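Local coordinates for protein peptidoglycan-N-acetylmuramic acid deacetylase PdaA (PDB 1W1A) that deacetylates N-acetylmuramic acid residues of peptidoglycan, leading to muramic delta-lactam in the spore cortex, and is required for germination, at residues His118-Pro123 with Leu137-Glu142; Leu156-Gly161 with Thr178-Val183; Phe185-Ile190 with Leu214-Ser219. All blocks are in the same frame, centred on the assembly; numbering follows the deposited sequence.

In the fold
The three contacts surround one sugar site, and each contributes at least one hydrogen bond to the bound 2-acetamido-2-deoxy-alpha-D-glucopyranose: H118 and H122 from contact 1, the R160 amide from contact 2 and H216 from contact 3. Contact 2 lies between the others, its centre 14 Å from that of contact 1 and 15 Å from that of contact 3, and touches both. The ND1 of H118 meets the O of R157 at 2.8 Å, and the V183 O lies 2.8 Å from the L214 N. Contacts 1 and 3 do not touch, their nearest atoms being about 7 Å apart. R157 also bridges to D67, the probable proton acceptor, whose side chain is about 4 Å from that of H216.

Contact 1: His118-Pro123 with Leu137-Glu142; sequences HSFHHP and LDSVNE. With CD (cadmium ion), chain C; NDG (2-acetamido-2-deoxy-alpha-D-glucopyranose), chain E.
V140 pushes its CG2 methyl against the backbone joining S119 to F120, 3.3 Å from the F120 N, while F120 reaches over the same turn of helix 130-148. With the F120 CG anti to the backbone N (chi1 -164°), the CB and the CD2 side of the phenyl come against S139; the S139 OG stands 3.4 Å from the F120 CB, oblique to the ring, and its hydrogen bond goes to the O of D135 instead. The L137 CD2 packs on the CA of S119. These two segments meet by packing, while E136 of the same helix bonds the F120 backbone and H121 ND1. The loop follows strand 114-117 and carries the H-x-x-x-H metal motif of the polysaccharide deacetylases (NodB homology): H118 and H122 belong to the divalent-cation site, but here both turn their NE2 to the bound sugar. The sugar N2 donates an almost straight bond to H118 NE2 (3.1 Å, 172°). H122 NE2 bonds the sugar O1 at 2.9 Å, in its ring plane. The H122 CD2 rests over one face of H118, 3.4 Å above it and offset toward the rim. With an alanine at H118, the sugar N2 would probably lose its acceptor and the H122 ring the imidazole it rests on. The cadmium ion sits apart, bound by H121 NE2 at 2.6 Å in the ring plane, with F120 CD1 over that imidazole's centre.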
loop_
_atom_site.group_PDB
_atom_site.type_symbol
_atom_site.label_atom_id
_atom_site.label_comp_id
_atom_site.label_asym_id
_atom_site.label_seq_id
_atom_site.Cartn_x
_atom_site.Cartn_y
_atom_site.Cartn_z
ATOM N N HIS A 118 -0.429 -7.123 -5.449
ATOM C CA HIS A 118 -0.904 -6.118 -6.387
ATOM C C HIS A 118 -1.227 -6.822 -7.714
ATOM O O HIS A 118 -1.235 -6.203 -8.786
ATOM C CB HIS A 118 0.164 -5.032 -6.571
ATOM C CG HIS A 118 -0.387 -3.709 -7.002
ATOM N ND1 HIS A 118 -1.674 -3.309 -6.712
ATOM C CD2 HIS A 118 0.187 -2.677 -7.667
ATOM C CE1 HIS A 118 -1.871 -2.089 -7.180
ATOM N NE2 HIS A 118 -0.757 -1.682 -7.763
ATOM N N SER A 119 -1.501 -8.126 -7.604
ATOM C CA SER A 119 -1.843 -9.018 -8.717
ATOM C C SER A 119 -0.653 -9.285 -9.623
ATOM O O SER A 119 0.274 -8.479 -9.699
ATOM C CB SER A 119 -2.993 -8.459 -9.552
ATOM O OG SER A 119 -2.517 -7.558 -10.528
ATOM N N PHE A 120 -0.691 -10.411 -10.331
ATOM C CA PHE A 120 0.418 -10.769 -11.192
ATOM C C PHE A 120 0.613 -9.914 -12.434
ATOM O O PHE A 120 1.728 -9.464 -12.686
ATOM C CB PHE A 120 0.340 -12.248 -11.589
ATOM C CG PHE A 120 1.633 -12.785 -12.144
ATOM C CD1 PHE A 120 1.972 -12.576 -13.468
ATOM C CD2 PHE A 120 2.540 -13.445 -11.312
ATOM C CE1 PHE A 120 3.202 -13.012 -13.969
ATOM C CE2 PHE A 120 3.773 -13.887 -11.797
ATOM C CZ PHE A 120 4.103 -13.666 -13.134
ATOM N N HIS A 121 -0.454 -9.689 -13.201
ATOM C CA HIS A 121 -0.362 -8.893 -14.428
ATOM C C HIS A 121 -0.901 -7.478 -14.258
ATOM O O HIS A 121 -0.959 -6.716 -15.216
ATOM C CB HIS A 121 -1.131 -9.560 -15.578
ATOM C CG HIS A 121 -0.610 -10.911 -15.952
ATOM N ND1 HIS A 121 -1.164 -12.083 -15.479
ATOM C CD2 HIS A 121 0.444 -11.278 -16.720
ATOM C CE1 HIS A 121 -0.473 -13.110 -15.938
ATOM N NE2 HIS A 121 0.508 -12.649 -16.692
ATOM N N HIS A 122 -1.304 -7.136 -13.040
ATOM C CA HIS A 122 -1.850 -5.816 -12.755
ATOM C C HIS A 122 -3.060 -5.476 -13.631
ATOM O O HIS A 122 -3.194 -4.354 -14.129
ATOM C CB HIS A 122 -0.760 -4.748 -12.913
ATOM C CG HIS A 122 -1.096 -3.448 -12.251
ATOM N ND1 HIS A 122 -1.620 -2.374 -12.937
ATOM C CD2 HIS A 122 -1.033 -3.069 -10.952
ATOM C CE1 HIS A 122 -1.866 -1.390 -12.089
ATOM N NE2 HIS A 122 -1.520 -1.787 -10.879
ATOM N N PRO A 123 -3.977 -6.436 -13.812
ATOM C CA PRO A 123 -5.164 -6.196 -14.638
ATOM C C PRO A 123 -6.309 -5.522 -13.870
ATOM O O PRO A 123 -6.198 -5.229 -12.676
ATOM C CB PRO A 123 -5.552 -7.600 -15.060
ATOM C CG PRO A 123 -5.340 -8.350 -13.763
ATOM C CD PRO A 123 -3.981 -7.817 -13.291
ATOM N N LEU A 137 -3.827 -13.615 -8.193
ATOM C CA LEU A 137 -3.284 -13.409 -6.860
ATOM C C LEU A 137 -2.310 -14.493 -6.379
ATOM O O LEU A 137 -1.219 -14.178 -5.914
ATOM C CB LEU A 137 -4.431 -13.266 -5.855
ATOM C CG LEU A 137 -5.503 -12.246 -6.237
ATOM C CD1 LEU A 137 -6.412 -11.969 -5.053
ATOM C CD2 LEU A 137 -4.830 -10.973 -6.682
ATOM N N ASP A 138 -2.692 -15.763 -6.495
ATOM C CA ASP A 138 -1.823 -16.828 -6.018
ATOM C C ASP A 138 -0.488 -16.932 -6.732
ATOM O O ASP A 138 0.494 -17.377 -6.130
ATOM C CB ASP A 138 -2.514 -18.193 -6.081
ATOM C CG ASP A 138 -1.590 -19.335 -5.610
ATOM O OD1 ASP A 138 -1.008 -20.052 -6.456
ATOM O OD2 ASP A 138 -1.428 -19.502 -4.383
ATOM N N SER A 139 -0.437 -16.530 -8.003
ATOM C CA SER A 139 0.816 -16.636 -8.736
ATOM C C SER A 139 1.837 -15.652 -8.199
ATOM O O SER A 139 3.038 -15.876 -8.305
ATOM C CB SER A 139 0.591 -16.449 -10.242
ATOM O OG SER A 139 -0.288 -15.375 -10.501
ATOM N N VAL A 140 1.369 -14.557 -7.608
ATOM C CA VAL A 140 2.312 -13.608 -7.040
ATOM C C VAL A 140 2.899 -14.265 -5.794
ATOM O O VAL A 140 4.115 -14.247 -5.605
ATOM C CB VAL A 140 1.648 -12.248 -6.682
ATOM C CG1 VAL A 140 2.602 -11.414 -5.831
ATOM C CG2 VAL A 140 1.300 -11.472 -7.968
ATOM N N ASN A 141 2.040 -14.873 -4.968
ATOM C CA ASN A 141 2.486 -15.538 -3.741
ATOM C C ASN A 141 3.456 -16.668 -4.057
ATOM O O ASN A 141 4.451 -16.855 -3.360
ATOM C CB ASN A 141 1.305 -16.109 -2.952
ATOM C CG ASN A 141 0.387 -15.035 -2.412
ATOM O OD1 ASN A 141 0.846 -13.997 -1.928
ATOM N ND2 ASN A 141 -0.920 -15.283 -2.477
ATOM N N GLU A 142 3.147 -17.411 -5.115
ATOM C CA GLU A 142 3.972 -18.526 -5.582
ATOM C C GLU A 142 5.413 -18.070 -5.830
ATOM O O GLU A 142 6.357 -18.684 -5.346
ATOM C CB GLU A 142 3.365 -19.077 -6.878
ATOM C CG GLU A 142 4.143 -20.192 -7.550
ATOM C CD GLU A 142 4.018 -21.527 -6.846
ATOM O OE1 GLU A 142 3.058 -21.727 -6.082
ATOM O OE2 GLU A 142 4.879 -22.390 -7.078
HETATM CD CD CD C . 2.093 -14.307 -17.985
HETATM C C1 NDG E . -1.748 1.623 -10.187
HETATM C C2 NDG E . -0.659 2.014 -9.187
HETATM C C3 NDG E . -1.358 2.362 -7.881
HETATM C C4 NDG E . -2.327 3.546 -8.122
HETATM C C5 NDG E . -3.278 3.281 -9.316
HETATM C C6 NDG E . -3.976 4.561 -9.751
HETATM C C7 NDG E . 1.541 1.072 -9.455
HETATM C C8 NDG E . 2.351 -0.199 -9.649
HETATM O O5 NDG E . -2.558 2.779 -10.476
HETATM O O3 NDG E . -0.397 2.687 -6.888
HETATM O O4 NDG E . -3.113 3.773 -6.957
HETATM O O6 NDG E . -3.047 5.637 -9.864
HETATM O O7 NDG E . 2.048 2.164 -9.719
HETATM N N2 NDG E . 0.297 0.939 -9.000
HETATM O O1 NDG E . -2.568 0.651 -9.621
#

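Contact 2: Leu156-Gly161 with Thr178-Val183; sequences LRPPRG and TVFWSV. With NDG (2-acetamido-2-deoxy-alpha-D-glucopyranose), chain E.
The guanidinium of R157 has W181 CB over one face and two backbone carbonyl oxygens, those of V179 and F180, near its edge. The R157 NE donates to the V179 O at 3.0 Å and NH2 to the F180 O at 2.9 Å; this second donor stands 44° above the carbonyl plane. A bend at chi3 (-84°) in an otherwise extended chain turns the guanidinium toward these carbonyls. The indole of W181 is crossed at about a right angle by the arginine, its plane 78° from the guanidinium; CE3 lies 3.7 Å from the R157 NE, the CA of G161 sits at the indole edge, and CH2 approaches O4 of the sugar. P158 and F180 cross at about a right angle, the P158 CD 4.0 Å from the F180 CE1. A short parallel bridge pairs L156 with T178, closed by V179 N donating to L156 O at 2.9 Å. Both segments are loops leaving neighbouring parallel strands, 155-156 and 177-178, at the sugar site, where the R160 N donates to the sugar O1 at 2.7 Å. The buried guanidinium is satisfied by the two carbonyls, by T65 OG1 at NH2 and by a salt bridge from NH1 to D67, which probably holds it still and so positions D67.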
loop_
_atom_site.group_PDB
_atom_site.type_symbol
_atom_site.label_atom_id
_atom_site.label_comp_id
_atom_site.label_asym_id
_atom_site.label_seq_id
_atom_site.Cartn_x
_atom_site.Cartn_y
_atom_site.Cartn_z
ATOM N N LEU A 156 -4.293 -7.310 -0.068
ATOM C CA LEU A 156 -4.456 -7.010 -1.466
ATOM C C LEU A 156 -4.808 -5.569 -1.727
ATOM O O LEU A 156 -5.610 -4.971 -1.019
ATOM C CB LEU A 156 -5.552 -7.893 -2.073
ATOM C CG LEU A 156 -6.107 -7.420 -3.429
ATOM C CD1 LEU A 156 -5.114 -7.712 -4.537
ATOM C CD2 LEU A 156 -7.429 -8.112 -3.705
ATOM N N ARG A 157 -4.172 -5.013 -2.747
ATOM C CA ARG A 157 -4.478 -3.671 -3.182
ATOM C C ARG A 157 -4.851 -3.840 -4.667
ATOM O O ARG A 157 -4.010 -4.185 -5.500
ATOM C CB ARG A 157 -3.296 -2.708 -3.005
ATOM C CG ARG A 157 -3.787 -1.268 -3.226
ATOM C CD ARG A 157 -2.842 -0.209 -2.755
ATOM N NE ARG A 157 -2.950 0.102 -1.331
ATOM C CZ ARG A 157 -1.909 0.536 -0.629
ATOM N NH1 ARG A 157 -0.741 0.680 -1.249
ATOM N NH2 ARG A 157 -2.022 0.821 0.662
ATOM N N PRO A 158 -6.133 -3.635 -4.999
ATOM C CA PRO A 158 -6.646 -3.767 -6.367
ATOM C C PRO A 158 -5.845 -3.001 -7.413
ATOM O O PRO A 158 -5.617 -1.790 -7.282
ATOM C CB PRO A 158 -8.082 -3.254 -6.257
ATOM C CG PRO A 158 -8.456 -3.602 -4.852
ATOM C CD PRO A 158 -7.207 -3.219 -4.076
ATOM N N PRO A 159 -5.401 -3.704 -8.470
ATOM C CA PRO A 159 -4.628 -3.055 -9.526
ATOM C C PRO A 159 -5.410 -1.890 -10.107
ATOM O O PRO A 159 -6.603 -2.016 -10.385
ATOM C CB PRO A 159 -4.428 -4.171 -10.540
ATOM C CG PRO A 159 -4.388 -5.384 -9.700
ATOM C CD PRO A 159 -5.510 -5.151 -8.720
ATOM N N ARG A 160 -4.731 -0.756 -10.269
ATOM C CA ARG A 160 -5.327 0.453 -10.837
ATOM C C ARG A 160 -6.279 1.100 -9.847
ATOM O O ARG A 160 -6.944 2.087 -10.163
ATOM C CB ARG A 160 -6.061 0.105 -12.145
ATOM C CG ARG A 160 -5.281 -0.883 -13.023
ATOM C CD ARG A 160 -6.048 -1.336 -14.246
ATOM N NE ARG A 160 -5.310 -2.360 -14.987
ATOM C CZ ARG A 160 -5.546 -2.702 -16.255
ATOM N NH1 ARG A 160 -6.509 -2.102 -16.949
ATOM N NH2 ARG A 160 -4.811 -3.647 -16.834
ATOM N N GLY A 161 -6.328 0.541 -8.641
ATOM C CA GLY A 161 -7.206 1.068 -7.608
ATOM C C GLY A 161 -8.668 0.815 -7.916
ATOM O O GLY A 161 -9.559 1.358 -7.262
ATOM N N THR A 178 -8.377 -6.520 1.854
ATOM C CA THR A 178 -8.170 -5.428 0.918
ATOM C C THR A 178 -7.809 -4.154 1.654
ATOM O O THR A 178 -8.524 -3.703 2.555
ATOM C CB THR A 178 -9.400 -5.181 0.027
ATOM O OG1 THR A 178 -9.511 -6.252 -0.914
ATOM C CG2 THR A 178 -9.254 -3.873 -0.749
ATOM N N VAL A 179 -6.681 -3.588 1.251
ATOM C CA VAL A 179 -6.158 -2.386 1.859
ATOM C C VAL A 179 -6.067 -1.236 0.865
ATOM O O VAL A 179 -5.337 -1.325 -0.120
ATOM C CB VAL A 179 -4.728 -2.631 2.408
ATOM C CG1 VAL A 179 -4.207 -1.367 3.074
ATOM C CG2 VAL A 179 -4.718 -3.818 3.374
ATOM N N PHE A 180 -6.797 -0.158 1.132
ATOM C CA PHE A 180 -6.734 1.021 0.288
ATOM C C PHE A 180 -5.745 2.000 0.927
ATOM O O PHE A 180 -4.738 1.571 1.496
ATOM C CB PHE A 180 -8.121 1.636 0.132
ATOM C CG PHE A 180 -9.054 0.791 -0.697
ATOM C CD1 PHE A 180 -8.790 0.564 -2.037
ATOM C CD2 PHE A 180 -10.145 0.158 -0.118
ATOM C CE1 PHE A 180 -9.597 -0.291 -2.793
ATOM C CE2 PHE A 180 -10.954 -0.695 -0.864
ATOM C CZ PHE A 180 -10.678 -0.920 -2.199
ATOM N N TRP A 181 -6.012 3.297 0.850
ATOM C CA TRP A 181 -5.085 4.275 1.414
ATOM C C TRP A 181 -5.789 5.576 1.748
ATOM O O TRP A 181 -6.907 5.814 1.309
ATOM C CB TRP A 181 -3.944 4.543 0.428
ATOM C CG TRP A 181 -4.400 5.068 -0.886
ATOM C CD1 TRP A 181 -4.448 6.366 -1.275
ATOM C CD2 TRP A 181 -4.911 4.298 -1.986
ATOM N NE1 TRP A 181 -4.960 6.465 -2.551
ATOM C CE2 TRP A 181 -5.252 5.209 -3.009
ATOM C CE3 TRP A 181 -5.113 2.926 -2.204
ATOM C CZ2 TRP A 181 -5.789 4.792 -4.238
ATOM C CZ3 TRP A 181 -5.646 2.510 -3.424
ATOM C CH2 TRP A 181 -5.978 3.445 -4.427
ATOM N N SER A 182 -5.128 6.427 2.521
ATOM C CA SER A 182 -5.735 7.682 2.930
ATOM C C SER A 182 -4.869 8.867 2.530
ATOM O O SER A 182 -5.289 10.015 2.650
ATOM C CB SER A 182 -5.974 7.684 4.455
ATOM O OG SER A 182 -4.755 7.784 5.176
ATOM N N VAL A 183 -3.656 8.573 2.067
ATOM C CA VAL A 183 -2.714 9.602 1.619
ATOM C C VAL A 183 -2.001 9.109 0.366
ATOM O O VAL A 183 -1.435 8.009 0.353
ATOM C CB VAL A 183 -1.630 9.919 2.684
ATOM C CG1 VAL A 183 -0.542 10.828 2.075
ATOM C CG2 VAL A 183 -2.261 10.577 3.894
HETATM C C1 NDG E . -1.748 1.623 -10.187
HETATM C C2 NDG E . -0.659 2.014 -9.187
HETATM C C3 NDG E . -1.358 2.362 -7.881
HETATM C C4 NDG E . -2.327 3.546 -8.122
HETATM C C5 NDG E . -3.278 3.281 -9.316
HETATM C C6 NDG E . -3.976 4.561 -9.751
HETATM C C7 NDG E . 1.541 1.072 -9.455
HETATM C C8 NDG E . 2.351 -0.199 -9.649
HETATM O O5 NDG E . -2.558 2.779 -10.476
HETATM O O3 NDG E . -0.397 2.687 -6.888
HETATM O O4 NDG E . -3.113 3.773 -6.957
HETATM O O6 NDG E . -3.047 5.637 -9.864
HETATM O O7 NDG E . 2.048 2.164 -9.719
HETATM N N2 NDG E . 0.297 0.939 -9.000
HETATM O O1 NDG E . -2.568 0.651 -9.621
#

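Contact 3: Phe185-Ile190 with Leu214-Ser219; sequences FVDWKI and LLHTVS. With NDG (2-acetamido-2-deoxy-alpha-D-glucopyranose), chain E.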
loop_
_atom_site.group_PDB
_atom_site.type_symbol
_atom_site.label_atom_id
_atom_site.label_comp_id
_atom_site.label_asym_id
_atom_site.label_seq_id
_atom_site.Cartn_x
_atom_site.Cartn_y
_atom_site.Cartn_z
ATOM N N PHE A 185 -0.272 10.936 -3.641
ATOM C CA PHE A 185 -0.015 12.095 -4.475
ATOM C C PHE A 185 0.709 11.581 -5.726
ATOM O O PHE A 185 0.996 10.372 -5.833
ATOM C CB PHE A 185 0.808 13.159 -3.727
ATOM C CG PHE A 185 2.023 12.614 -3.027
ATOM C CD1 PHE A 185 1.900 11.974 -1.804
ATOM C CD2 PHE A 185 3.279 12.705 -3.617
ATOM C CE1 PHE A 185 3.025 11.420 -1.170
ATOM C CE2 PHE A 185 4.399 12.158 -2.996
ATOM C CZ PHE A 185 4.269 11.516 -1.772
ATOM N N VAL A 186 0.984 12.471 -6.674
ATOM C CA VAL A 186 1.616 12.051 -7.915
ATOM C C VAL A 186 3.122 11.914 -7.828
ATOM O O VAL A 186 3.855 12.837 -8.138
ATOM C CB VAL A 186 1.281 13.016 -9.088
ATOM C CG1 VAL A 186 1.979 12.550 -10.363
ATOM C CG2 VAL A 186 -0.236 13.083 -9.304
ATOM N N ASP A 187 3.574 10.741 -7.403
ATOM C CA ASP A 187 4.993 10.467 -7.285
ATOM C C ASP A 187 5.310 9.278 -8.190
ATOM O O ASP A 187 6.279 8.536 -7.961
ATOM C CB ASP A 187 5.344 10.160 -5.820
ATOM C CG ASP A 187 4.721 8.864 -5.303
ATOM O OD1 ASP A 187 3.667 8.432 -5.810
ATOM O OD2 ASP A 187 5.288 8.285 -4.347
ATOM N N TRP A 188 4.508 9.130 -9.244
ATOM C CA TRP A 188 4.669 8.013 -10.148
ATOM C C TRP A 188 4.760 8.363 -11.628
ATOM O O TRP A 188 4.791 7.470 -12.472
ATOM C CB TRP A 188 3.523 7.044 -9.939
ATOM C CG TRP A 188 2.197 7.741 -9.955
ATOM C CD1 TRP A 188 1.507 8.226 -8.878
ATOM C CD2 TRP A 188 1.423 8.079 -11.111
ATOM N NE1 TRP A 188 0.356 8.844 -9.294
ATOM C CE2 TRP A 188 0.278 8.771 -10.659
ATOM C CE3 TRP A 188 1.588 7.866 -12.486
ATOM C CZ2 TRP A 188 -0.704 9.252 -11.536
ATOM C CZ3 TRP A 188 0.609 8.345 -13.359
ATOM C CH2 TRP A 188 -0.522 9.030 -12.876
ATOM N N LYS A 189 4.773 9.647 -11.958
ATOM C CA LYS A 189 4.878 10.044 -13.358
ATOM C C LYS A 189 6.347 10.236 -13.714
ATOM O O LYS A 189 6.977 11.211 -13.289
ATOM C CB LYS A 189 4.123 11.340 -13.616
ATOM C CG LYS A 189 2.627 11.213 -13.495
ATOM C CD LYS A 189 1.953 12.370 -14.227
ATOM C CE LYS A 189 0.454 12.378 -13.968
ATOM N NZ LYS A 189 -0.249 13.407 -14.774
ATOM N N ILE A 190 6.891 9.303 -14.487
ATOM C CA ILE A 190 8.293 9.371 -14.886
ATOM C C ILE A 190 8.629 10.558 -15.778
ATOM O O ILE A 190 9.723 11.120 -15.693
ATOM C CB ILE A 190 8.737 8.059 -15.573
ATOM C CG1 ILE A 190 8.491 6.894 -14.614
ATOM C CG2 ILE A 190 10.230 8.096 -15.877
ATOM C CD1 ILE A 190 9.157 7.071 -13.239
ATOM N N LEU A 214 0.328 5.799 0.685
ATOM C CA LEU A 214 0.558 4.994 -0.508
ATOM C C LEU A 214 1.637 5.750 -1.265
ATOM O O LEU A 214 1.400 6.838 -1.778
ATOM C CB LEU A 214 -0.690 4.879 -1.393
ATOM C CG LEU A 214 -0.308 4.602 -2.860
ATOM C CD1 LEU A 214 0.369 3.270 -2.971
ATOM C CD2 LEU A 214 -1.542 4.642 -3.744
ATOM N N LEU A 215 2.825 5.175 -1.330
ATOM C CA LEU A 215 3.933 5.821 -2.016
ATOM C C LEU A 215 4.478 4.914 -3.099
ATOM O O LEU A 215 4.203 3.714 -3.116
ATOM C CB LEU A 215 5.062 6.128 -1.024
ATOM C CG LEU A 215 4.718 6.924 0.247
ATOM C CD1 LEU A 215 5.874 6.783 1.239
ATOM C CD2 LEU A 215 4.444 8.424 -0.114
ATOM N N HIS A 216 5.244 5.500 -4.006
ATOM C CA HIS A 216 5.882 4.740 -5.066
ATOM C C HIS A 216 7.350 5.013 -4.824
ATOM O O HIS A 216 7.686 5.995 -4.169
ATOM C CB HIS A 216 5.432 5.234 -6.446
ATOM C CG HIS A 216 3.964 5.082 -6.661
ATOM N ND1 HIS A 216 3.056 6.061 -6.305
ATOM C CD2 HIS A 216 3.231 4.021 -7.077
ATOM C CE1 HIS A 216 1.829 5.605 -6.491
ATOM N NE2 HIS A 216 1.907 4.369 -6.957
ATOM N N THR A 217 8.216 4.137 -5.322
ATOM C CA THR A 217 9.653 4.286 -5.119
ATOM C C THR A 217 10.357 4.457 -6.464
ATOM O O THR A 217 11.519 4.048 -6.634
ATOM C CB THR A 217 10.231 3.023 -4.414
ATOM O OG1 THR A 217 10.110 1.897 -5.289
ATOM C CG2 THR A 217 9.472 2.707 -3.146
ATOM N N VAL A 218 9.656 5.057 -7.423
ATOM C CA VAL A 218 10.222 5.241 -8.752
ATOM C C VAL A 218 10.613 6.677 -9.119
ATOM O O VAL A 218 11.376 6.880 -10.051
ATOM C CB VAL A 218 9.244 4.719 -9.861
ATOM C CG1 VAL A 218 8.938 3.264 -9.646
ATOM C CG2 VAL A 218 7.941 5.529 -9.866
ATOM N N SER A 219 10.111 7.674 -8.395
ATOM C CA SER A 219 10.419 9.061 -8.762
ATOM C C SER A 219 11.679 9.603 -8.099
ATOM O O SER A 219 12.027 9.214 -6.983
ATOM C CB SER A 219 9.219 9.967 -8.441
ATOM O OG SER A 219 9.083 11.021 -9.379
HETATM C C1 NDG E . -1.748 1.623 -10.187
HETATM C C2 NDG E . -0.659 2.014 -9.187
HETATM C C3 NDG E . -1.358 2.362 -7.881
HETATM C C4 NDG E . -2.327 3.546 -8.122
HETATM C C5 NDG E . -3.278 3.281 -9.316
HETATM C C6 NDG E . -3.976 4.561 -9.751
HETATM C C7 NDG E . 1.541 1.072 -9.455
HETATM C C8 NDG E . 2.351 -0.199 -9.649
HETATM O O5 NDG E . -2.558 2.779 -10.476
HETATM O O3 NDG E . -0.397 2.687 -6.888
HETATM O O4 NDG E . -3.113 3.773 -6.957
HETATM O O6 NDG E . -3.047 5.637 -9.864
HETATM O O7 NDG E . 2.048 2.164 -9.719
HETATM N N2 NDG E . 0.297 0.939 -9.000
HETATM O O1 NDG E . -2.568 0.651 -9.621
HETATM O O HOH W 1 1.457 8.447 -4.063
HETATM O O HOH W 2 8.143 7.715 -6.336
HETATM O O HOH W 3 6.769 11.567 -10.464
#
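D187 grips H216 with both carboxylate oxygens: OD1 takes a very short hydrogen bond from the imidazole ND1 (2.5 Å, 166°), and OD2 takes the H216 backbone N at 2.8 Å on its syn side, tilted from the carboxylate plane. The aspartate CG lies between its own backbone N and carbonyl carbon (chi1 66°), a rotation that carries the carboxylate across to H216. The H216 CG is anti to its carbonyl carbon, which places the ring between D187 and the sugar. ND1 meets the carboxylate, and NE2, at the other side of the ring, bonds the sugar O3 at 2.9 Å. The carboxylate and imidazole planes stand 65° apart. W188 lies alongside, its CB over one imidazole face in a CH-pi contact, 3.9 Å from the centroid, and its pyrrole edge turned toward that face in an offset edge-to-face pair. The F185 CE1 packs on the L215 CD2 at 3.5 Å, and the I190 and V218 side chains cross at about a right angle, CD1 against CG2. Water 2 links the backbones, donating to the D187 O and accepting from the S219 N. The segments join the end of strand 211-215 to the loop before helix 196-205. H216 is probably the proton donor, with D187 probably raising its pKa; one bond holds the ring, the other the H216 backbone N, leaving NE2 presented to the sugar, consistent with those roles.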